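Local coordinates for porin protein associated with imipenem resistance (Acinetobacter baumannii, PDB 4FUV) that forms an eight-stranded beta-barrel in the outer membrane and is probably involved in the uptake of ornithine and imipenem, at residues A23-T28 with G217-N222; L46-G51 with N73-N78. All blocks are in the same frame, centred on the assembly; numbering follows the deposited sequence.

Contact 1: residues A23-T28 with G217-N222. With C8E ((hydroxyethyloxy)tri(ethyloxy)octane), chain F; C8E ((hydroxyethyloxy)tri(ethyloxy)octane), chain D.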
ATOM      1  N   ALA A  23     -30.816   9.277  -9.781  1.00 25.97           N
ATOM      2  CA  ALA A  23     -30.670   8.486  -8.572  1.00 28.17           C
ATOM      3  C   ALA A  23     -29.196   8.456  -8.234  1.00 32.73           C
ATOM      4  O   ALA A  23     -28.357   8.345  -9.131  1.00 34.93           O
ATOM      5  CB  ALA A  23     -31.186   7.068  -8.801  1.00 27.47           C
ATOM      6  N   GLU A  24     -28.874   8.543  -6.945  1.00 28.12           N
ATOM      7  CA  GLU A  24     -27.487   8.653  -6.545  1.00 31.41           C
ATOM      8  C   GLU A  24     -27.226   7.997  -5.199  1.00 33.71           C
ATOM      9  O   GLU A  24     -28.123   7.861  -4.362  1.00 41.03           O
ATOM     10  CB  GLU A  24     -27.057  10.128  -6.515  1.00 24.75           C
ATOM     11  CG  GLU A  24     -27.733  10.969  -5.413  1.00 24.90           C
ATOM     12  CD  GLU A  24     -27.891  12.443  -5.800  1.00 28.11           C
ATOM     13  OE1 GLU A  24     -27.950  12.747  -7.015  1.00 31.26           O
ATOM     14  OE2 GLU A  24     -27.946  13.299  -4.898  1.00 27.28           O
ATOM     15  N   VAL A  25     -25.980   7.585  -5.021  1.00 26.07           N
ATOM     16  CA  VAL A  25     -25.494   7.002  -3.787  1.00 28.33           C
ATOM     17  C   VAL A  25     -24.128   7.628  -3.510  1.00 35.35           C
ATOM     18  O   VAL A  25     -23.284   7.755  -4.407  1.00 37.75           O
ATOM     19  CB  VAL A  25     -25.399   5.459  -3.888  1.00 37.47           C
ATOM     20  CG1 VAL A  25     -24.565   5.026  -5.103  1.00 37.88           C
ATOM     21  CG2 VAL A  25     -24.852   4.865  -2.618  1.00 33.26           C
ATOM     22  N   GLY A  26     -23.923   8.071  -2.279  1.00 25.35           N
ATOM     23  CA  GLY A  26     -22.645   8.670  -1.946  1.00 22.20           C
ATOM     24  C   GLY A  26     -22.382   8.768  -0.462  1.00 24.33           C
ATOM     25  O   GLY A  26     -23.095   8.176   0.356  1.00 25.01           O
ATOM     26  N   THR A  27     -21.365   9.546  -0.110  1.00 24.00           N
ATOM     27  CA  THR A  27     -20.900   9.606   1.271  1.00 26.84           C
ATOM     28  C   THR A  27     -21.846  10.360   2.219  1.00 37.88           C
ATOM     29  O   THR A  27     -21.711  10.267   3.451  1.00 29.98           O
ATOM     30  CB  THR A  27     -19.473  10.192   1.357  1.00 32.94           C
ATOM     31  OG1 THR A  27     -19.454  11.517   0.819  1.00 30.21           O
ATOM     32  CG2 THR A  27     -18.484   9.323   0.578  1.00 36.83           C
ATOM     33  N   THR A  28     -22.799  11.102   1.658  1.00 35.89           N
ATOM     34  CA  THR A  28     -23.824  11.744   2.479  1.00 31.16           C
ATOM     35  C   THR A  28     -25.179  11.045   2.341  1.00 33.60           C
ATOM     36  O   THR A  28     -26.227  11.629   2.609  1.00 28.92           O
ATOM     37  CB  THR A  28     -23.978  13.242   2.173  1.00 33.46           C
ATOM     38  OG1 THR A  28     -24.213  13.429   0.772  1.00 35.24           O
ATOM     39  CG2 THR A  28     -22.730  14.013   2.598  1.00 31.27           C
ATOM     40  N   GLY A 217     -18.620  12.689  -1.855  1.00 27.72           N
ATOM     41  CA  GLY A 217     -18.437  11.960  -3.093  1.00 22.57           C
ATOM     42  C   GLY A 217     -19.712  11.194  -3.391  1.00 26.49           C
ATOM     43  O   GLY A 217     -20.239  10.510  -2.508  1.00 25.85           O
ATOM     44  N   LYS A 218     -20.218  11.309  -4.616  1.00 25.31           N
ATOM     45  CA  LYS A 218     -21.412  10.560  -5.007  1.00 26.13           C
ATOM     46  C   LYS A 218     -21.329  10.073  -6.454  1.00 24.84           C
ATOM     47  O   LYS A 218     -20.638  10.671  -7.277  1.00 28.21           O
ATOM     48  CB  LYS A 218     -22.699  11.382  -4.767  1.00 25.21           C
ATOM     49  CG  LYS A 218     -22.791  12.695  -5.561  1.00 26.51           C
ATOM     50  CD  LYS A 218     -24.118  13.437  -5.293  1.00 30.24           C
ATOM     51  CE  LYS A 218     -24.318  13.709  -3.803  1.00 36.24           C
ATOM     52  NZ  LYS A 218     -25.455  14.634  -3.524  1.00 39.65           N
ATOM     53  N   VAL A 219     -22.025   8.977  -6.748  1.00 24.84           N
ATOM     54  CA  VAL A 219     -22.183   8.492  -8.116  1.00 26.20           C
ATOM     55  C   VAL A 219     -23.665   8.202  -8.351  1.00 33.05           C
ATOM     56  O   VAL A 219     -24.438   8.112  -7.395  1.00 29.29           O
ATOM     57  CB  VAL A 219     -21.343   7.226  -8.390  1.00 31.66           C
ATOM     58  CG1 VAL A 219     -19.857   7.563  -8.378  1.00 23.77           C
ATOM     59  CG2 VAL A 219     -21.658   6.130  -7.350  1.00 33.16           C
ATOM     60  N   GLY A 220     -24.065   8.069  -9.613  1.00 26.90           N
ATOM     61  CA  GLY A 220     -25.463   7.837  -9.919  1.00 27.70           C
ATOM     62  C   GLY A 220     -25.840   7.752 -11.387  1.00 24.47           C
ATOM     63  O   GLY A 220     -24.991   7.706 -12.288  1.00 34.10           O
ATOM     64  N   VAL A 221     -27.140   7.720 -11.628  1.00 23.36           N
ATOM     65  CA  VAL A 221     -27.663   7.591 -12.968  1.00 24.14           C
ATOM     66  C   VAL A 221     -28.620   8.736 -13.243  1.00 30.85           C
ATOM     67  O   VAL A 221     -29.460   9.057 -12.407  1.00 34.64           O
ATOM     68  CB  VAL A 221     -28.372   6.239 -13.121  1.00 32.06           C
ATOM     69  CG1 VAL A 221     -28.878   6.046 -14.546  1.00 29.93           C
ATOM     70  CG2 VAL A 221     -27.432   5.115 -12.707  1.00 30.16           C
ATOM     71  N   ASN A 222     -28.470   9.363 -14.410  1.00 28.04           N
ATOM     72  CA  ASN A 222     -29.341  10.439 -14.847  1.00 29.14           C
ATOM     73  C   ASN A 222     -30.390   9.893 -15.818  1.00 34.60           C
ATOM     74  O   ASN A 222     -30.080   9.076 -16.690  1.00 36.75           O
ATOM     75  CB  ASN A 222     -28.538  11.547 -15.540  1.00 31.35           C
ATOM     76  CG  ASN A 222     -27.521  12.214 -14.611  1.00 43.88           C
ATOM     77  OD1 ASN A 222     -26.318  12.152 -14.842  1.00 46.44           O
ATOM     78  ND2 ASN A 222     -28.011  12.863 -13.567  1.00 46.62           N
TER
HETATM   79  C4  C8E F 305     -20.893   5.028 -12.850  1.00 59.79           C
HETATM   80  C5  C8E F 305     -21.961   5.407 -11.833  1.00 54.81           C
HETATM   81  C6  C8E F 305     -23.222   4.567 -12.019  1.00 57.49           C
HETATM   82  C7  C8E F 305     -23.861   4.243 -10.672  1.00 54.52           C
HETATM   83  O9  C8E F 305     -27.782   4.823  -7.818  1.00 60.58           O
HETATM   84  C10 C8E F 305     -28.773   3.945  -7.324  1.00 69.69           C
HETATM   85  C11 C8E F 305     -29.076   4.279  -5.864  1.00 76.79           C
HETATM   86  O12 C8E F 305     -30.294   4.990  -5.727  1.00 78.58           O
HETATM   87  C13 C8E F 305     -30.919   4.748  -4.484  1.00 72.65           C
HETATM   88  C14 C8E F 305     -32.419   4.986  -4.593  1.00 71.94           C
HETATM   89  C16 C8E F 305     -33.899   6.882  -1.796  1.00 57.38           C
HETATM   90  C17 C8E F 305     -34.325   8.201  -1.159  1.00 60.42           C
HETATM   91  O18 C8E F 305     -34.987   7.942   0.059  1.00 69.78           O
HETATM   92  C19 C8E F 305     -34.148   7.324   1.008  1.00 65.86           C
HETATM   93  C20 C8E F 305     -34.847   7.300   2.364  1.00 67.87           C
HETATM   94  O21 C8E F 305     -34.805   5.983   2.867  1.00 67.59           O
HETATM   95  C1  C8E D 303     -16.414   8.504  -7.305  1.00 61.88           C
HETATM   96  C2  C8E D 303     -16.514   9.902  -6.707  1.00 60.29           C
HETATM   97  C3  C8E D 303     -15.838   9.939  -5.342  1.00 64.96           C
HETATM   98  C5  C8E D 303     -15.092  11.937  -1.339  1.00 50.34           C
HETATM   99  C6  C8E D 303     -14.661  12.559  -0.016  1.00 53.09           C
HETATM  100  C7  C8E D 303     -14.526  11.518   1.095  1.00 62.95           C
HETATM  101  C8  C8E D 303     -15.807  11.327   1.904  1.00 68.76           C
HETATM  102  O9  C8E D 303     -15.550  11.357   3.297  1.00 71.02           O
HETATM  103  C10 C8E D 303     -16.730  11.578   4.046  1.00 72.05           C
HETATM  104  C11 C8E D 303     -16.522  11.279   5.530  1.00 71.97           C
HETATM  105  O12 C8E D 303     -16.247  12.476   6.225  1.00 71.85           O
HETATM  106  C13 C8E D 303     -16.644  12.471   7.580  1.00 63.96           C
HETATM  107  C14 C8E D 303     -16.330  13.851   8.140  1.00 60.23           C
HETATM  108  O15 C8E D 303     -15.353  14.414   7.288  1.00 67.67           O
HETATM  109  C16 C8E D 303     -14.200  14.894   7.946  1.00 63.18           C
HETATM  110  C17 C8E D 303     -13.475  15.873   7.031  1.00 54.62           C
HETATM  111  O18 C8E D 303     -12.175  15.393   6.783  1.00 54.61           O
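Lys218 and Glu24 meet on the inward face of two antiparallel barrel strands, where Lys218 NZ lies 3.1 Å from Glu24 OE2 in a salt bridge. The ammonium approaches from above the carboxylate plane, 55° out of it. The lysine chain crosses the carboxylate obliquely, a bend at chi3 (56°) turning its end toward Asn49, while the glutamate runs extended beyond CG. Both groups have further partners: Asn49 OD1 accepts from Lys218 NZ, while Tyr76 OH and Asn49 ND2 bind Glu24 OE2 and Arg22 forms a salt bridge with Glu24 OE1. The glycines facing these residues, Gly220 and Gly26, let the backbones close in, with Glu24 CA and Gly220 CA 4.0 Å apart. On the other face Val25 CG1 packs alongside Val219 CG2 at 3.8 Å, and Val219 CG1 touches a detergent chain. Gly217 is gripped twice by Thr27, its O taking the Thr27 N-H at 2.8 Å and its N donating to Thr27 OG1 at 3.0 Å. The pairing of strand 20-26 with strand 213-224 joins the two ends of the chain and so closes the barrel, flanked by strand 29-37 beside Glu24 and by strand 162-172 beside Lys218 and Gly220.

Contact 2: residues L46-G51 with N73-N78. With C8E ((hydroxyethyloxy)tri(ethyloxy)octane), chain C.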
ATOM      1  N   LEU A  46     -32.317  19.746  -7.470  1.00 21.08           N
ATOM      2  CA  LEU A  46     -32.924  19.745  -6.152  1.00 21.52           C
ATOM      3  C   LEU A  46     -33.022  18.309  -5.688  1.00 22.39           C
ATOM      4  O   LEU A  46     -33.760  17.507  -6.272  1.00 22.06           O
ATOM      5  CB  LEU A  46     -34.323  20.358  -6.200  1.00 25.45           C
ATOM      6  CG  LEU A  46     -35.166  20.283  -4.923  1.00 31.16           C
ATOM      7  CD1 LEU A  46     -34.589  21.148  -3.816  1.00 22.41           C
ATOM      8  CD2 LEU A  46     -36.609  20.680  -5.214  1.00 23.34           C
ATOM      9  N   GLY A  47     -32.302  17.985  -4.619  1.00 24.95           N
ATOM     10  CA  GLY A  47     -32.145  16.599  -4.226  1.00 24.26           C
ATOM     11  C   GLY A  47     -32.320  16.279  -2.757  1.00 26.43           C
ATOM     12  O   GLY A  47     -32.344  17.160  -1.902  1.00 27.69           O
ATOM     13  N   TYR A  48     -32.460  14.990  -2.481  1.00 22.65           N
ATOM     14  CA  TYR A  48     -32.466  14.485  -1.127  1.00 24.43           C
ATOM     15  C   TYR A  48     -31.481  13.346  -1.027  1.00 28.59           C
ATOM     16  O   TYR A  48     -31.458  12.459  -1.879  1.00 28.08           O
ATOM     17  CB  TYR A  48     -33.852  13.982  -0.723  1.00 24.87           C
ATOM     18  CG  TYR A  48     -33.874  13.360   0.667  1.00 29.05           C
ATOM     19  CD1 TYR A  48     -33.964  14.155   1.799  1.00 25.05           C
ATOM     20  CD2 TYR A  48     -33.799  11.981   0.840  1.00 28.05           C
ATOM     21  CE1 TYR A  48     -33.992  13.589   3.082  1.00 31.83           C
ATOM     22  CE2 TYR A  48     -33.816  11.404   2.112  1.00 35.31           C
ATOM     23  CZ  TYR A  48     -33.908  12.217   3.233  1.00 34.14           C
ATOM     24  OH  TYR A  48     -33.940  11.657   4.502  1.00 37.60           O
ATOM     25  N   ASN A  49     -30.670  13.374   0.022  1.00 22.65           N
ATOM     26  CA  ASN A  49     -29.788  12.264   0.351  1.00 27.06           C
ATOM     27  C   ASN A  49     -30.086  11.895   1.795  1.00 25.63           C
ATOM     28  O   ASN A  49     -29.970  12.726   2.708  1.00 25.65           O
ATOM     29  CB  ASN A  49     -28.306  12.637   0.273  1.00 21.66           C
ATOM     30  CG  ASN A  49     -27.822  12.938  -1.142  1.00 29.31           C
ATOM     31  OD1 ASN A  49     -26.816  13.619  -1.299  1.00 27.59           O
ATOM     32  ND2 ASN A  49     -28.523  12.438  -2.166  1.00 28.69           N
ATOM     33  N   GLY A  50     -30.439  10.645   2.002  1.00 23.95           N
ATOM     34  CA  GLY A  50     -30.780  10.191   3.334  1.00 31.71           C
ATOM     35  C   GLY A  50     -30.451   8.733   3.463  1.00 37.35           C
ATOM     36  O   GLY A  50     -29.586   8.218   2.753  1.00 30.67           O
ATOM     37  N   GLY A  51     -31.160   8.066   4.366  1.00 47.29           N
ATOM     38  CA  GLY A  51     -30.916   6.673   4.646  1.00 41.19           C
ATOM     39  C   GLY A  51     -30.072   6.538   5.891  1.00 46.89           C
ATOM     40  O   GLY A  51     -29.802   7.527   6.582  1.00 44.81           O
ATOM     41  N   ASN A  73     -29.692  12.941   6.406  1.00 31.46           N
ATOM     42  CA  ASN A  73     -30.981  13.578   6.178  1.00 33.99           C
ATOM     43  C   ASN A  73     -30.726  14.955   5.601  1.00 33.05           C
ATOM     44  O   ASN A  73     -30.838  15.967   6.289  1.00 37.43           O
ATOM     45  CB  ASN A  73     -31.779  13.676   7.484  1.00 34.33           C
ATOM     46  CG  ASN A  73     -33.237  14.054   7.250  1.00 38.66           C
ATOM     47  OD1 ASN A  73     -33.868  13.607   6.286  1.00 40.98           O
ATOM     48  ND2 ASN A  73     -33.774  14.886   8.128  1.00 30.84           N
ATOM     49  N   ASN A  74     -30.371  14.979   4.324  1.00 28.70           N
ATOM     50  CA  ASN A  74     -29.921  16.191   3.672  1.00 22.71           C
ATOM     51  C   ASN A  74     -30.825  16.580   2.504  1.00 22.74           C
ATOM     52  O   ASN A  74     -31.245  15.717   1.729  1.00 22.88           O
ATOM     53  CB  ASN A  74     -28.511  15.957   3.158  1.00 23.62           C
ATOM     54  CG  ASN A  74     -27.590  15.432   4.238  1.00 29.73           C
ATOM     55  OD1 ASN A  74     -27.426  16.057   5.284  1.00 32.18           O
ATOM     56  ND2 ASN A  74     -26.999  14.271   3.998  1.00 35.09           N
ATOM     57  N   VAL A  75     -31.126  17.874   2.399  1.00 22.71           N
ATOM     58  CA  VAL A  75     -31.824  18.426   1.237  1.00 24.29           C
ATOM     59  C   VAL A  75     -30.915  19.460   0.587  1.00 28.61           C
ATOM     60  O   VAL A  75     -30.409  20.350   1.269  1.00 23.67           O
ATOM     61  CB  VAL A  75     -33.131  19.154   1.629  1.00 28.53           C
ATOM     62  CG1 VAL A  75     -33.806  19.748   0.392  1.00 26.08           C
ATOM     63  CG2 VAL A  75     -34.070  18.230   2.361  1.00 28.78           C
ATOM     64  N   TYR A  76     -30.730  19.377  -0.725  1.00 25.12           N
ATOM     65  CA  TYR A  76     -29.814  20.308  -1.384  1.00 26.10           C
ATOM     66  C   TYR A  76     -30.366  20.949  -2.648  1.00 23.07           C
ATOM     67  O   TYR A  76     -31.181  20.362  -3.381  1.00 28.76           O
ATOM     68  CB  TYR A  76     -28.457  19.641  -1.659  1.00 20.08           C
ATOM     69  CG  TYR A  76     -28.498  18.529  -2.706  1.00 31.41           C
ATOM     70  CD1 TYR A  76     -28.363  18.818  -4.069  1.00 28.50           C
ATOM     71  CD2 TYR A  76     -28.646  17.198  -2.337  1.00 20.26           C
ATOM     72  CE1 TYR A  76     -28.394  17.809  -5.032  1.00 21.35           C
ATOM     73  CE2 TYR A  76     -28.689  16.179  -3.289  1.00 21.70           C
ATOM     74  CZ  TYR A  76     -28.544  16.499  -4.647  1.00 27.06           C
ATOM     75  OH  TYR A  76     -28.567  15.527  -5.628  1.00 26.84           O
ATOM     76  N   LEU A  77     -29.917  22.166  -2.896  1.00 21.08           N
ATOM     77  CA  LEU A  77     -30.239  22.851  -4.140  1.00 27.94           C
ATOM     78  C   LEU A  77     -28.945  23.373  -4.758  1.00 31.21           C
ATOM     79  O   LEU A  77     -28.262  24.226  -4.174  1.00 24.02           O
ATOM     80  CB  LEU A  77     -31.210  23.996  -3.888  1.00 23.63           C
ATOM     81  CG  LEU A  77     -31.606  24.774  -5.137  1.00 29.66           C
ATOM     82  CD1 LEU A  77     -32.321  23.851  -6.130  1.00 24.63           C
ATOM     83  CD2 LEU A  77     -32.480  25.956  -4.764  1.00 30.03           C
ATOM     84  N   ASN A  78     -28.597  22.836  -5.922  1.00 19.29           N
ATOM     85  CA  ASN A  78     -27.388  23.265  -6.624  1.00 18.89           C
ATOM     86  C   ASN A  78     -27.659  23.853  -7.989  1.00 20.85           C
ATOM     87  O   ASN A  78     -28.490  23.337  -8.746  1.00 24.48           O
ATOM     88  CB  ASN A  78     -26.408  22.099  -6.800  1.00 21.50           C
ATOM     89  CG  ASN A  78     -25.866  21.610  -5.491  1.00 24.87           C
ATOM     90  OD1 ASN A  78     -25.660  22.399  -4.586  1.00 37.34           O
ATOM     91  ND2 ASN A  78     -25.637  20.304  -5.381  1.00 31.82           N
TER
HETATM   92  C1  C8E C 302     -36.881  16.398  -4.189  1.00 40.91           C
HETATM   93  C2  C8E C 302     -36.463  16.942  -2.824  1.00 43.75           C
HETATM   94  C3  C8E C 302     -37.501  16.615  -1.757  1.00 54.08           C
HETATM   95  C4  C8E C 302     -37.217  17.309  -0.426  1.00 47.62           C
HETATM   96  C5  C8E C 302     -37.116  16.303   0.714  1.00 43.57           C
HETATM   97  C6  C8E C 302     -37.687  16.812   2.037  1.00 44.99           C
HETATM   98  C7  C8E C 302     -36.892  16.249   3.215  1.00 49.29           C
HETATM   99  C8  C8E C 302     -37.392  16.789   4.549  1.00 54.34           C
HETATM  100  O9  C8E C 302     -36.418  16.596   5.553  1.00 55.06           O
HETATM  101  C10 C8E C 302     -35.690  17.770   5.840  1.00 55.83           C
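With chi1 at 176°, Tyr48 stands with CG anti to its backbone nitrogen, as does Asn73, and the phenol reaches diagonally across to the next strand, to the amide two residues before Val75. Tyr48 OH donates to Asn73 OD1 at 2.6 Å, in the carbonyl plane and on a lone pair, although ring and amide planes are turned 72° apart. The same oxygen lies at the ring edge. Val75 CG2 also meets that edge, at 4.1 Å from Tyr48 CD1, and a detergent chain packs against both residues, its C7 atom 3.6 Å from Val75 CG2.

On the opposite face, Tyr76 has CG between the backbone N and carbonyl carbon (chi1 68°), which folds its ring across the neighbouring strand onto Gly47. Gly47 CA sits 3.8 Å from the ring centroid in a CH-pi contact, displaced toward the rim. Asn49 ND2 lies at the edge of this ring, in its plane, and makes a bent bond to Tyr48 O.

Paired backbone bonds link Gly47 with Tyr76 and Asn49 with Asn74. The chemistry divides by face: apolar groups and one tyrosine-asparagine bond meet the detergent, whereas the inward-facing asparagines and Tyr76 are held by polar partners, Asn49 by Lys218 and Glu24, Asn74 by Asn106 and Tyr76 by Glu24, consistent with a polar network across the barrel interior between these strands.

Both contacts are antiparallel strand pairs of one barrel wall, with centres about 11 Å apart, and each has a buried inner face and a detergent-facing outer one. Contact 1 joins strands from the two ends of the chain, whereas contact 2 lies within a local hairpin, nested in the span that contact 1 closes. Strand 29-37 lies between them in the wall, yet their inner side chains meet across the interior: Glu24 OE2 and Tyr76 OH form a short, probable hydrogen bond, and Lys218 NZ is 2.8 Å from Asn49 OD1. Contact 1 supplies the charges of this network, contact 2 its neutral amides and phenol. Outside, detergent touches Ala23, Thr27 and Val219 in contact 1, and Leu46, Tyr48 and Val75 in contact 2.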